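Local atomic coordinates of latent form of PPO4 Tyrosinase (Agaricus bisporus var. bisporus H97, PDB entry 4OUA), a protein that uses a pair of copper ions to hydroxylate monophenols and to oxidise the resulting o-diphenols to o-quinones, the first step of melanin synthesis. Residues T80-L85 against S233-F238; T219-K224 against D395-T400; L223-N228 against D240-S245; A227-F232 against V299-G304. All coordinates share one frame; numbering follows the deposited sequence.

Contact 1: residues T80-L85 against S233-F238; sequences THSQVL and SNHGEF. With NA (sodium ion), chain K; CU1 (copper (I) ion), chain H.
The CA atoms of Ser82 and Asn234 come nearest, 4.8 Å apart, where two irregular loops meet. The loops run in nearly opposite directions, 156° between their end-to-end vectors, and Val84 CA follows at 5.5 Å from Ser233 CA. No backbone hydrogen bond joins them, so side chains do the work. Ser82 OG meets ND1 of His235 at the edge of the imidazole, near its plane, in a 2.9 Å hydrogen bond. The hydroxyl stands beside its own backbone N, chi1 -56°, and this puts it within reach of the ring; it also bonds NZ of Lys420. Farther along, Asn234 lays its CB against the backbone of Gln83, between its N and O. Its amide then runs alongside Val84, both side chains pointing the same way, with ND2 of Asn234 4.0 Å from Val84 CG1. Ser233 OG packs on Val84 CA at 3.6 Å. The neighbouring residues serve two metals. His81 binds copper through NE2 at 2.0 Å, completing with His56 and His90 the protein ligands of this copper, and a water also binds the metal, in the plane of the His81 ring. Its CE1 is tied to Cys79 SG by the thioether link known from fungal tyrosinases. On the other loop Gly236 O, together with Glu230 O, holds a sodium ion. Ser82, the residue after a copper ligand, is thus held at both its hydroxyl, by His235 and Lys420, and its backbone N, by Glu247, which probably limits how far the His81 loop can shift.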
loop_
_atom_site.group_PDB
_atom_site.type_symbol
_atom_site.label_atom_id
_atom_site.label_comp_id
_atom_site.label_asym_id
_atom_site.label_seq_id
_atom_site.Cartn_x
_atom_site.Cartn_y
_atom_site.Cartn_z
ATOM N N THR B 80 -4.635 12.152 -2.785
ATOM C CA THR B 80 -4.627 12.682 -1.429
ATOM C C THR B 80 -3.775 11.812 -0.516
ATOM O O THR B 80 -4.111 10.659 -0.253
ATOM C CB THR B 80 -6.050 12.772 -0.851
ATOM O OG1 THR B 80 -6.589 11.454 -0.697
ATOM C CG2 THR B 80 -6.949 13.580 -1.774
ATOM N N HIS B 81 -2.672 12.371 -0.032
ATOM C CA HIS B 81 -1.763 11.629 0.830
ATOM C C HIS B 81 -1.536 12.363 2.149
ATOM O O HIS B 81 -1.580 13.593 2.202
ATOM C CB HIS B 81 -0.434 11.385 0.110
ATOM C CG HIS B 81 -0.591 10.822 -1.271
ATOM N ND1 HIS B 81 -0.720 11.618 -2.388
ATOM C CD2 HIS B 81 -0.654 9.543 -1.711
ATOM C CE1 HIS B 81 -0.849 10.855 -3.460
ATOM N NE2 HIS B 81 -0.813 9.590 -3.076
ATOM N N SER B 82 -1.305 11.595 3.210
ATOM C CA SER B 82 -1.071 12.145 4.543
ATOM C C SER B 82 -2.315 12.829 5.105
ATOM O O SER B 82 -2.212 13.817 5.831
ATOM C CB SER B 82 0.100 13.132 4.522
ATOM O OG SER B 82 1.269 12.527 4.000
ATOM N N GLN B 83 -3.488 12.301 4.770
ATOM C CA GLN B 83 -4.743 12.870 5.250
ATOM C C GLN B 83 -5.844 11.816 5.342
ATOM O O GLN B 83 -5.625 10.649 5.016
ATOM C CB GLN B 83 -5.180 14.019 4.344
ATOM C CG GLN B 83 -5.465 13.606 2.915
ATOM C CD GLN B 83 -5.437 14.781 1.964
ATOM O OE1 GLN B 83 -4.444 15.505 1.887
ATOM N NE2 GLN B 83 -6.530 14.985 1.240
ATOM N N VAL B 84 -7.027 12.233 5.781
ATOM C CA VAL B 84 -8.123 11.301 6.046
ATOM C C VAL B 84 -8.800 10.771 4.782
ATOM O O VAL B 84 -9.461 9.732 4.819
ATOM C CB VAL B 84 -9.201 11.951 6.936
ATOM C CG1 VAL B 84 -8.666 12.173 8.339
ATOM C CG2 VAL B 84 -9.679 13.259 6.325
ATOM N N LEU B 85 -8.638 11.479 3.668
ATOM C CA LEU B 85 -9.290 11.084 2.421
ATOM C C LEU B 85 -8.468 10.075 1.623
ATOM O O LEU B 85 -8.875 9.663 0.538
ATOM C CB LEU B 85 -9.570 12.311 1.552
ATOM C CG LEU B 85 -10.561 13.345 2.085
ATOM C CD1 LEU B 85 -10.797 14.423 1.040
ATOM C CD2 LEU B 85 -11.869 12.686 2.499
ATOM N N SER B 233 -5.922 5.720 8.583
ATOM C CA SER B 233 -6.036 6.326 7.263
ATOM C C SER B 233 -4.737 6.924 6.720
ATOM O O SER B 233 -4.429 6.750 5.543
ATOM C CB SER B 233 -7.118 7.409 7.276
ATOM O OG SER B 233 -6.675 8.562 7.969
ATOM N N ASN B 234 -3.974 7.626 7.554
ATOM C CA ASN B 234 -2.853 8.409 7.030
ATOM C C ASN B 234 -1.539 8.368 7.822
ATOM O O ASN B 234 -1.407 7.643 8.810
ATOM C CB ASN B 234 -3.290 9.868 6.883
ATOM C CG ASN B 234 -3.829 10.453 8.179
ATOM O OD1 ASN B 234 -3.082 11.033 8.969
ATOM N ND2 ASN B 234 -5.131 10.303 8.401
ATOM N N HIS B 235 -0.577 9.171 7.366
ATOM C CA HIS B 235 0.769 9.225 7.937
ATOM C C HIS B 235 0.822 9.841 9.330
ATOM O O HIS B 235 1.656 9.452 10.148
ATOM C CB HIS B 235 1.703 10.023 7.023
ATOM C CG HIS B 235 2.124 9.296 5.784
ATOM N ND1 HIS B 235 2.487 9.949 4.629
ATOM C CD2 HIS B 235 2.256 7.973 5.527
ATOM C CE1 HIS B 235 2.817 9.064 3.706
ATOM N NE2 HIS B 235 2.684 7.854 4.228
ATOM N N GLY B 236 -0.054 10.815 9.574
ATOM C CA GLY B 236 -0.044 11.622 10.786
ATOM C C GLY B 236 0.428 10.958 12.066
ATOM O O GLY B 236 0.001 9.850 12.397
ATOM N N GLU B 237 1.316 11.637 12.787
ATOM C CA GLU B 237 1.832 11.121 14.049
ATOM C C GLU B 237 0.767 11.178 15.139
ATOM O O GLU B 237 1.017 11.680 16.235
ATOM C CB GLU B 237 3.074 11.901 14.486
ATOM N N PHE B 238 -0.421 10.666 14.828
ATOM C CA PHE B 238 -1.528 10.620 15.776
ATOM C C PHE B 238 -1.108 9.860 17.030
ATOM O O PHE B 238 -0.660 8.716 16.955
ATOM C CB PHE B 238 -2.756 9.969 15.131
ATOM C CG PHE B 238 -4.020 10.112 15.936
ATOM C CD1 PHE B 238 -4.702 11.319 15.973
ATOM C CD2 PHE B 238 -4.541 9.033 16.633
ATOM C CE1 PHE B 238 -5.870 11.450 16.705
ATOM C CE2 PHE B 238 -5.709 9.160 17.365
ATOM C CZ PHE B 238 -6.373 10.370 17.400
HETATM NA NA NA K . -2.264 9.006 11.480
HETATM CU CU CU1 H . -1.938 8.279 -4.176
HETATM O O HOH W 1 -0.865 6.212 -4.001
#

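Contact 2: residues T219-K224 against D395-T400; sequences TYNMLK and DFKGVT
Tyr220 reaches from helix 212-224 to the last turn of helix 388-397, where it lands on Lys397. CB points toward the other segment, and CG stands anti to the backbone N (chi1 179°), which carries the ring out to Lys397. There Tyr220 CE2 touches the lysine, 3.6 Å from Lys397 CA and 3.8 Å from Lys397 CD. At CZ the carbonyl comes over the face, Lys397 O lying 3.5 Å above the Tyr220 ring plane toward the rim. Lys224 CG lies on the opposite face, 4.1 Å from the plane of the Tyr220 ring, which therefore sits between Lys224 CG and the Lys397 carbonyl. The phenol OH ends beside the peptide of Lys397 and Gly398; Gly398 N is 3.5 Å from Tyr220 OH, but the angle is too poor for a hydrogen bond. Its real partner is Asp374 OD1, the same oxygen that forms a salt bridge with Lys224 NZ. Lys397 bends at chi2 (-60°) and again at chi4, crosses Asn221 at about a right angle, and delivers NZ to a salt bridge with Asp411. Putting a leucine in place of Tyr220 would probably leave Asp374 without its phenol partner and strip the Lys397 carbonyl of the ring it rests on. The contact joins helix 212-224 of the central domain to the end of helix 388-397: helix 364-376 supplies Asp374 and packs Ile373 on the tyrosine, while Phe396 leans on strand 407-419, which also brings Asp411.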
loop_
_atom_site.group_PDB
_atom_site.type_symbol
_atom_site.label_atom_id
_atom_site.label_comp_id
_atom_site.label_asym_id
_atom_site.label_seq_id
_atom_site.Cartn_x
_atom_site.Cartn_y
_atom_site.Cartn_z
ATOM N N THR B 219 1.385 -5.719 7.884
ATOM C CA THR B 219 0.041 -5.828 7.334
ATOM C C THR B 219 -0.953 -6.339 8.372
ATOM O O THR B 219 -2.085 -5.857 8.449
ATOM C CB THR B 219 0.016 -6.756 6.109
ATOM O OG1 THR B 219 0.813 -6.185 5.065
ATOM C CG2 THR B 219 -1.408 -6.939 5.606
ATOM N N TYR B 220 -0.528 -7.314 9.168
ATOM C CA TYR B 220 -1.384 -7.877 10.205
ATOM C C TYR B 220 -1.743 -6.835 11.260
ATOM O O TYR B 220 -2.920 -6.565 11.501
ATOM C CB TYR B 220 -0.706 -9.078 10.867
ATOM C CG TYR B 220 -1.524 -9.709 11.971
ATOM C CD1 TYR B 220 -2.519 -10.634 11.683
ATOM C CD2 TYR B 220 -1.300 -9.383 13.301
ATOM C CE1 TYR B 220 -3.269 -11.214 12.687
ATOM C CE2 TYR B 220 -2.045 -9.959 14.315
ATOM C CZ TYR B 220 -3.027 -10.874 14.001
ATOM O OH TYR B 220 -3.772 -11.448 15.003
ATOM N N ASN B 221 -0.723 -6.252 11.882
ATOM C CA ASN B 221 -0.931 -5.255 12.927
ATOM C C ASN B 221 -1.658 -4.014 12.419
ATOM O O ASN B 221 -2.325 -3.319 13.184
ATOM C CB ASN B 221 0.407 -4.851 13.547
ATOM C CG ASN B 221 1.039 -5.971 14.346
ATOM O OD1 ASN B 221 1.831 -6.754 13.822
ATOM N ND2 ASN B 221 0.688 -6.057 15.624
ATOM N N MET B 222 -1.525 -3.745 11.126
ATOM C CA MET B 222 -2.177 -2.595 10.514
ATOM C C MET B 222 -3.686 -2.810 10.413
ATOM O O MET B 222 -4.472 -1.911 10.713
ATOM C CB MET B 222 -1.577 -2.322 9.131
ATOM C CG MET B 222 -2.238 -1.194 8.353
ATOM S SD MET B 222 -3.707 -1.718 7.446
ATOM C CE MET B 222 -3.019 -2.996 6.397
ATOM N N LEU B 223 -4.081 -4.007 9.993
ATOM C CA LEU B 223 -5.491 -4.322 9.787
ATOM C C LEU B 223 -6.260 -4.459 11.094
ATOM O O LEU B 223 -7.411 -4.036 11.192
ATOM C CB LEU B 223 -5.633 -5.613 8.975
ATOM C CG LEU B 223 -5.288 -5.536 7.488
ATOM C CD1 LEU B 223 -5.151 -6.931 6.906
ATOM C CD2 LEU B 223 -6.351 -4.745 6.740
ATOM N N LYS B 224 -5.621 -5.050 12.098
ATOM C CA LYS B 224 -6.315 -5.394 13.333
ATOM C C LYS B 224 -6.325 -4.269 14.365
ATOM O O LYS B 224 -7.369 -3.943 14.925
ATOM C CB LYS B 224 -5.692 -6.645 13.958
ATOM C CG LYS B 224 -5.726 -7.868 13.063
ATOM C CD LYS B 224 -5.729 -9.151 13.881
ATOM C CE LYS B 224 -7.033 -9.313 14.649
ATOM N NZ LYS B 224 -7.113 -10.624 15.354
ATOM N N ASP B 395 -0.724 -16.442 20.245
ATOM C CA ASP B 395 -1.998 -16.214 20.916
ATOM C C ASP B 395 -2.413 -14.749 20.811
ATOM O O ASP B 395 -3.599 -14.423 20.877
ATOM C CB ASP B 395 -1.921 -16.634 22.386
ATOM C CG ASP B 395 -1.818 -18.139 22.559
ATOM O OD1 ASP B 395 -2.349 -18.879 21.705
ATOM O OD2 ASP B 395 -1.208 -18.580 23.557
ATOM N N PHE B 396 -1.428 -13.872 20.645
ATOM C CA PHE B 396 -1.681 -12.437 20.558
ATOM C C PHE B 396 -1.724 -11.949 19.113
ATOM O O PHE B 396 -2.428 -10.989 18.797
ATOM C CB PHE B 396 -0.616 -11.659 21.335
ATOM C CG PHE B 396 -0.772 -11.737 22.826
ATOM C CD1 PHE B 396 -1.431 -10.735 23.520
ATOM C CD2 PHE B 396 -0.261 -12.812 23.534
ATOM C CE1 PHE B 396 -1.577 -10.802 24.892
ATOM C CE2 PHE B 396 -0.405 -12.886 24.908
ATOM C CZ PHE B 396 -1.063 -11.879 25.588
ATOM N N LYS B 397 -0.968 -12.611 18.242
ATOM C CA LYS B 397 -0.865 -12.193 16.849
ATOM C C LYS B 397 -1.215 -13.324 15.884
ATOM O O LYS B 397 -0.687 -13.389 14.774
ATOM C CB LYS B 397 0.544 -11.676 16.557
ATOM C CG LYS B 397 1.003 -10.564 17.488
ATOM C CD LYS B 397 0.081 -9.359 17.405
ATOM C CE LYS B 397 0.509 -8.262 18.369
ATOM N NZ LYS B 397 1.886 -7.770 18.084
ATOM N N GLY B 398 -2.109 -14.210 16.312
ATOM C CA GLY B 398 -2.548 -15.319 15.483
ATOM C C GLY B 398 -3.779 -15.995 16.059
ATOM O O GLY B 398 -4.515 -15.392 16.840
ATOM N N VAL B 399 -4.006 -17.248 15.673
ATOM C CA VAL B 399 -5.118 -18.019 16.216
ATOM C C VAL B 399 -4.893 -18.282 17.702
ATOM O O VAL B 399 -3.836 -18.771 18.100
ATOM C CB VAL B 399 -5.303 -19.360 15.476
ATOM C CG1 VAL B 399 -3.995 -20.138 15.444
ATOM C CG2 VAL B 399 -6.406 -20.179 16.131
ATOM N N THR B 400 -5.887 -17.947 18.519
ATOM C CA THR B 400 -5.763 -18.076 19.968
ATOM C C THR B 400 -6.477 -19.307 20.514
ATOM O O THR B 400 -7.669 -19.502 20.273
ATOM C CB THR B 400 -6.320 -16.838 20.697
ATOM O OG1 THR B 400 -5.510 -15.696 20.396
ATOM C CG2 THR B 400 -6.324 -17.068 22.201
#

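Contact 3: residues L223-N228 against D240-S245; sequences LKFNAN and DTHANS
Asn226 ND2 donates to Asn244 O in a nearly straight hydrogen bond, 3.0 Å long with 173° at the hydrogen. The acceptor lies in the amide plane of Asn226, whereas the donor sits 25° off the plane of the Asn244 carbonyl. This bond joins the loop after helix 212-224 to the residues leading into the N-cap of helix 246-258, in the central di-copper domain. Ser245 is that N-cap: its OG caps Ala248 N and also bonds Asn234 O, fixing the start of the helix that carries the copper ligands His250 and His254. Phe225, the first residue to leave helical geometry, fills the other half of the contact. Phe225 CB meets His242 NE2 at 3.4 Å and Ala243 CB at 4.2 Å. The phenyl ring itself leads away from the other segment, with Lys224 CB over one face and Pro537 beside it. His242 holds CG between its backbone N and carbonyl carbon (chi1 48°), which swings the imidazole across to the helix end. There His242 NE2 approaches the phenyl obliquely and passes 3.4 Å from Phe225 O, at an angle too poor for a hydrogen bond. CB of Asn244 points away from the other segment; OD1 of this residue accepts from Phe475 N of strand 471-477 and ties the loop to the C-terminal domain. Between the two halves sits the Ala243 methyl, Ala243 CB lying 4.0 Å from Asn226 OD1.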
loop_
_atom_site.group_PDB
_atom_site.type_symbol
_atom_site.label_atom_id
_atom_site.label_comp_id
_atom_site.label_asym_id
_atom_site.label_seq_id
_atom_site.Cartn_x
_atom_site.Cartn_y
_atom_site.Cartn_z
ATOM N N LEU B 223 -4.081 -4.007 9.993
ATOM C CA LEU B 223 -5.491 -4.322 9.787
ATOM C C LEU B 223 -6.260 -4.459 11.094
ATOM O O LEU B 223 -7.411 -4.036 11.192
ATOM C CB LEU B 223 -5.633 -5.613 8.975
ATOM C CG LEU B 223 -5.288 -5.536 7.488
ATOM C CD1 LEU B 223 -5.151 -6.931 6.906
ATOM C CD2 LEU B 223 -6.351 -4.745 6.740
ATOM N N LYS B 224 -5.621 -5.050 12.098
ATOM C CA LYS B 224 -6.315 -5.394 13.333
ATOM C C LYS B 224 -6.325 -4.269 14.365
ATOM O O LYS B 224 -7.369 -3.943 14.925
ATOM C CB LYS B 224 -5.692 -6.645 13.958
ATOM C CG LYS B 224 -5.726 -7.868 13.063
ATOM C CD LYS B 224 -5.729 -9.151 13.881
ATOM C CE LYS B 224 -7.033 -9.313 14.649
ATOM N NZ LYS B 224 -7.113 -10.624 15.354
ATOM N N PHE B 225 -5.162 -3.674 14.608
ATOM C CA PHE B 225 -4.985 -2.795 15.760
ATOM C C PHE B 225 -5.077 -1.305 15.421
ATOM O O PHE B 225 -4.326 -0.490 15.952
ATOM C CB PHE B 225 -3.647 -3.107 16.428
ATOM C CG PHE B 225 -3.472 -4.562 16.757
ATOM C CD1 PHE B 225 -4.551 -5.321 17.181
ATOM C CD2 PHE B 225 -2.239 -5.178 16.620
ATOM C CE1 PHE B 225 -4.402 -6.661 17.479
ATOM C CE2 PHE B 225 -2.084 -6.520 16.915
ATOM C CZ PHE B 225 -3.167 -7.262 17.345
ATOM N N ASN B 226 -6.009 -0.962 14.539
ATOM C CA ASN B 226 -6.345 0.431 14.269
ATOM C C ASN B 226 -7.837 0.649 14.495
ATOM O O ASN B 226 -8.662 0.221 13.688
ATOM C CB ASN B 226 -5.952 0.824 12.844
ATOM C CG ASN B 226 -4.446 0.908 12.651
ATOM O OD1 ASN B 226 -3.710 1.268 13.570
ATOM N ND2 ASN B 226 -3.982 0.577 11.451
ATOM N N ALA B 227 -8.182 1.310 15.595
ATOM C CA ALA B 227 -9.575 1.397 16.026
ATOM C C ALA B 227 -10.245 2.717 15.655
ATOM O O ALA B 227 -11.452 2.876 15.842
ATOM C CB ALA B 227 -9.664 1.171 17.527
ATOM N N ASN B 228 -9.469 3.663 15.136
ATOM C CA ASN B 228 -10.030 4.934 14.687
ATOM C C ASN B 228 -9.464 5.345 13.332
ATOM O O ASN B 228 -8.436 4.828 12.896
ATOM C CB ASN B 228 -9.780 6.033 15.725
ATOM C CG ASN B 228 -8.309 6.349 15.901
ATOM O OD1 ASN B 228 -7.741 7.148 15.157
ATOM N ND2 ASN B 228 -7.686 5.729 16.897
ATOM N N ASP B 240 -0.947 7.877 20.686
ATOM C CA ASP B 240 -1.568 6.666 21.213
ATOM C C ASP B 240 -1.815 5.621 20.124
ATOM O O ASP B 240 -2.776 4.859 20.190
ATOM C CB ASP B 240 -2.881 7.006 21.922
ATOM C CG ASP B 240 -2.686 7.979 23.070
ATOM O OD1 ASP B 240 -3.503 8.917 23.204
ATOM O OD2 ASP B 240 -1.715 7.810 23.839
ATOM N N THR B 241 -0.936 5.590 19.126
ATOM C CA THR B 241 -0.995 4.574 18.080
ATOM C C THR B 241 0.132 3.565 18.268
ATOM O O THR B 241 1.222 3.922 18.724
ATOM C CB THR B 241 -0.898 5.192 16.673
ATOM O OG1 THR B 241 0.298 5.972 16.576
ATOM C CG2 THR B 241 -2.102 6.081 16.401
ATOM N N HIS B 242 -0.131 2.307 17.919
ATOM C CA HIS B 242 0.829 1.236 18.160
ATOM C C HIS B 242 1.053 0.353 16.937
ATOM O O HIS B 242 1.762 -0.652 17.008
ATOM C CB HIS B 242 0.369 0.379 19.340
ATOM C CG HIS B 242 -1.070 -0.025 19.270
ATOM N ND1 HIS B 242 -2.097 0.814 19.650
ATOM C CD2 HIS B 242 -1.657 -1.179 18.871
ATOM C CE1 HIS B 242 -3.252 0.195 19.485
ATOM N NE2 HIS B 242 -3.013 -1.015 19.013
ATOM N N ALA B 243 0.448 0.729 15.816
ATOM C CA ALA B 243 0.583 -0.042 14.588
ATOM C C ALA B 243 0.635 0.873 13.370
ATOM O O ALA B 243 0.205 2.025 13.426
ATOM C CB ALA B 243 -0.559 -1.034 14.457
ATOM N N ASN B 244 1.167 0.355 12.270
ATOM C CA ASN B 244 1.244 1.120 11.037
ATOM C C ASN B 244 -0.134 1.473 10.501
ATOM O O ASN B 244 -1.084 0.705 10.653
ATOM C CB ASN B 244 2.024 0.347 9.974
ATOM C CG ASN B 244 3.496 0.247 10.292
ATOM O OD1 ASN B 244 4.257 1.183 10.054
ATOM N ND2 ASN B 244 3.909 -0.896 10.827
ATOM N N SER B 245 -0.237 2.640 9.877
ATOM C CA SER B 245 -1.465 3.034 9.203
ATOM C C SER B 245 -1.547 2.338 7.853
ATOM O O SER B 245 -0.559 1.778 7.378
ATOM C CB SER B 245 -1.524 4.551 9.026
ATOM O OG SER B 245 -0.381 5.024 8.333
#

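Contact 4: residues A227-F232 against V299-G304; sequences ANWEAF and VWVTQG. With NA (sodium ion), chain K.
The N-capped start of helix 229-233, whose Glu230 O binds sodium at 2.4 Å, packs Trp229 against the loop 299-304 of this di-copper enzyme. Asn228 is the N-cap: Asn228 OD1 accepts from Ala231 N at 3.0 Å, the donor lying above the carbonyl plane. With CG anti to the backbone N (chi1 -171°), the Trp229 indole presents one face to the backbone of Trp300 to Thr302. Val301 CA makes a CH-pi contact 3.6 Å from the centroid of the Trp229 five-membered ring, 8° off its normal, and the Trp300 carbonyl carbon covers the same face nearer the rim. The six-membered rings of Trp229 and Trp300 meet obliquely, planes at 57°, and Val301 CG2 lies over a face of each indole. At the base of the indole Thr302 CG2 meets Trp229 CB at 3.7 Å. NE1 is taken by Val84 O, a bond to the loop that carries the copper ligand His81. If Trp229 were a serine, Val84 O would probably lose its donor and Val301 its packing surface, with a gap opening between helix 229-233 and the loop. At the other end, Val299 CG1 rests 4.0 Å from Ala227 O.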
loop_
_atom_site.group_PDB
_atom_site.type_symbol
_atom_site.label_atom_id
_atom_site.label_comp_id
_atom_site.label_asym_id
_atom_site.label_seq_id
_atom_site.Cartn_x
_atom_site.Cartn_y
_atom_site.Cartn_z
ATOM N N ALA B 227 -8.182 1.310 15.595
ATOM C CA ALA B 227 -9.575 1.397 16.026
ATOM C C ALA B 227 -10.245 2.717 15.655
ATOM O O ALA B 227 -11.452 2.876 15.842
ATOM C CB ALA B 227 -9.664 1.171 17.527
ATOM N N ASN B 228 -9.469 3.663 15.136
ATOM C CA ASN B 228 -10.030 4.934 14.687
ATOM C C ASN B 228 -9.464 5.345 13.332
ATOM O O ASN B 228 -8.436 4.828 12.896
ATOM C CB ASN B 228 -9.780 6.033 15.725
ATOM C CG ASN B 228 -8.309 6.349 15.901
ATOM O OD1 ASN B 228 -7.741 7.148 15.157
ATOM N ND2 ASN B 228 -7.686 5.729 16.897
ATOM N N TRP B 229 -10.141 6.276 12.668
ATOM C CA TRP B 229 -9.790 6.646 11.302
ATOM C C TRP B 229 -8.413 7.298 11.188
ATOM O O TRP B 229 -7.669 7.020 10.250
ATOM C CB TRP B 229 -10.849 7.584 10.718
ATOM C CG TRP B 229 -10.671 7.831 9.254
ATOM C CD1 TRP B 229 -10.124 8.934 8.669
ATOM C CD2 TRP B 229 -11.029 6.945 8.186
ATOM N NE1 TRP B 229 -10.124 8.795 7.302
ATOM C CE2 TRP B 229 -10.674 7.581 6.980
ATOM C CE3 TRP B 229 -11.616 5.676 8.134
ATOM C CZ2 TRP B 229 -10.889 6.993 5.734
ATOM C CZ3 TRP B 229 -11.828 5.093 6.896
ATOM C CH2 TRP B 229 -11.464 5.752 5.714
ATOM N N GLU B 230 -8.077 8.165 12.139
ATOM C CA GLU B 230 -6.814 8.899 12.092
ATOM C C GLU B 230 -5.599 7.976 12.171
ATOM O O GLU B 230 -4.564 8.244 11.560
ATOM C CB GLU B 230 -6.755 9.932 13.222
ATOM C CG GLU B 230 -7.498 11.227 12.926
ATOM C CD GLU B 230 -6.801 12.072 11.873
ATOM O OE1 GLU B 230 -5.651 11.745 11.510
ATOM O OE2 GLU B 230 -7.405 13.064 11.411
ATOM N N ALA B 231 -5.732 6.889 12.924
ATOM C CA ALA B 231 -4.630 5.956 13.122
ATOM C C ALA B 231 -4.500 4.978 11.959
ATOM O O ALA B 231 -3.446 4.372 11.759
ATOM C CB ALA B 231 -4.812 5.198 14.426
ATOM N N PHE B 232 -5.577 4.836 11.192
ATOM C CA PHE B 232 -5.636 3.853 10.115
ATOM C C PHE B 232 -5.487 4.473 8.729
ATOM O O PHE B 232 -4.981 3.834 7.807
ATOM C CB PHE B 232 -6.954 3.076 10.189
ATOM C CG PHE B 232 -7.229 2.227 8.979
ATOM C CD1 PHE B 232 -6.706 0.949 8.879
ATOM C CD2 PHE B 232 -8.013 2.706 7.941
ATOM C CE1 PHE B 232 -6.956 0.168 7.766
ATOM C CE2 PHE B 232 -8.267 1.928 6.828
ATOM C CZ PHE B 232 -7.739 0.658 6.741
ATOM N N VAL B 299 -17.000 2.628 11.791
ATOM C CA VAL B 299 -15.865 3.542 11.780
ATOM C C VAL B 299 -15.556 3.979 10.352
ATOM O O VAL B 299 -15.256 3.149 9.492
ATOM C CB VAL B 299 -14.610 2.901 12.396
ATOM C CG1 VAL B 299 -13.505 3.936 12.536
ATOM C CG2 VAL B 299 -14.938 2.285 13.745
ATOM N N TRP B 300 -15.632 5.281 10.101
ATOM C CA TRP B 300 -15.391 5.807 8.763
ATOM C C TRP B 300 -14.617 7.121 8.825
ATOM O O TRP B 300 -13.949 7.409 9.816
ATOM C CB TRP B 300 -16.717 5.989 8.021
ATOM C CG TRP B 300 -16.588 5.953 6.525
ATOM C CD1 TRP B 300 -17.090 6.860 5.636
ATOM C CD2 TRP B 300 -15.903 4.965 5.746
ATOM N NE1 TRP B 300 -16.768 6.493 4.353
ATOM C CE2 TRP B 300 -16.036 5.334 4.393
ATOM C CE3 TRP B 300 -15.193 3.803 6.061
ATOM C CZ2 TRP B 300 -15.487 4.583 3.356
ATOM C CZ3 TRP B 300 -14.648 3.059 5.031
ATOM C CH2 TRP B 300 -14.798 3.451 3.695
ATOM N N VAL B 301 -14.710 7.914 7.763
ATOM C CA VAL B 301 -13.930 9.142 7.642
ATOM C C VAL B 301 -14.257 10.166 8.725
ATOM O O VAL B 301 -15.419 10.479 8.973
ATOM C CB VAL B 301 -14.144 9.804 6.269
ATOM C CG1 VAL B 301 -13.259 11.034 6.132
ATOM C CG2 VAL B 301 -13.862 8.811 5.154
ATOM N N THR B 302 -13.214 10.680 9.369
ATOM C CA THR B 302 -13.360 11.750 10.345
ATOM C C THR B 302 -12.839 13.051 9.744
ATOM O O THR B 302 -12.181 13.037 8.705
ATOM C CB THR B 302 -12.600 11.444 11.648
ATOM O OG1 THR B 302 -11.193 11.396 11.384
ATOM C CG2 THR B 302 -13.052 10.111 12.228
ATOM N N GLN B 303 -13.128 14.172 10.394
ATOM C CA GLN B 303 -12.692 15.461 9.875
ATOM C C GLN B 303 -11.193 15.656 10.079
ATOM O O GLN B 303 -10.639 15.276 11.110
ATOM C CB GLN B 303 -13.473 16.601 10.529
ATOM C CG GLN B 303 -13.188 17.962 9.920
ATOM C CD GLN B 303 -14.356 18.918 10.054
ATOM O OE1 GLN B 303 -15.466 18.516 10.407
ATOM N NE2 GLN B 303 -14.114 20.194 9.769
ATOM N N GLY B 304 -10.541 16.244 9.081
ATOM C CA GLY B 304 -9.110 16.478 9.130
ATOM C C GLY B 304 -8.675 17.537 8.137
ATOM O O GLY B 304 -9.437 17.905 7.244
HETATM NA NA NA K . -2.264 9.006 11.480
#

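How the contacts relate
Following the chain from the N terminus, residues 80-85 come first and wait until 233-238 for their partner: contact 1 ties the loop carrying copper ligand His81 to the loop leading into helix 246-258. Inside that span begin contacts 2, 3 and 4, each finding its mate beyond residue 238; all three therefore cross contact 1. Contacts 2 and 3 share Leu223 and Lys224, contacts 3 and 4 Ala227 and Asn228. Contact 3 closes the shortest loop, joining the end of helix 212-224 to the start of helix 246-258. Contact 4 joins helix 229-233 to the loop after helix 277-295, and contact 2, extending to 395-400, encloses it. Contacts 1 and 4 meet at one sodium ion.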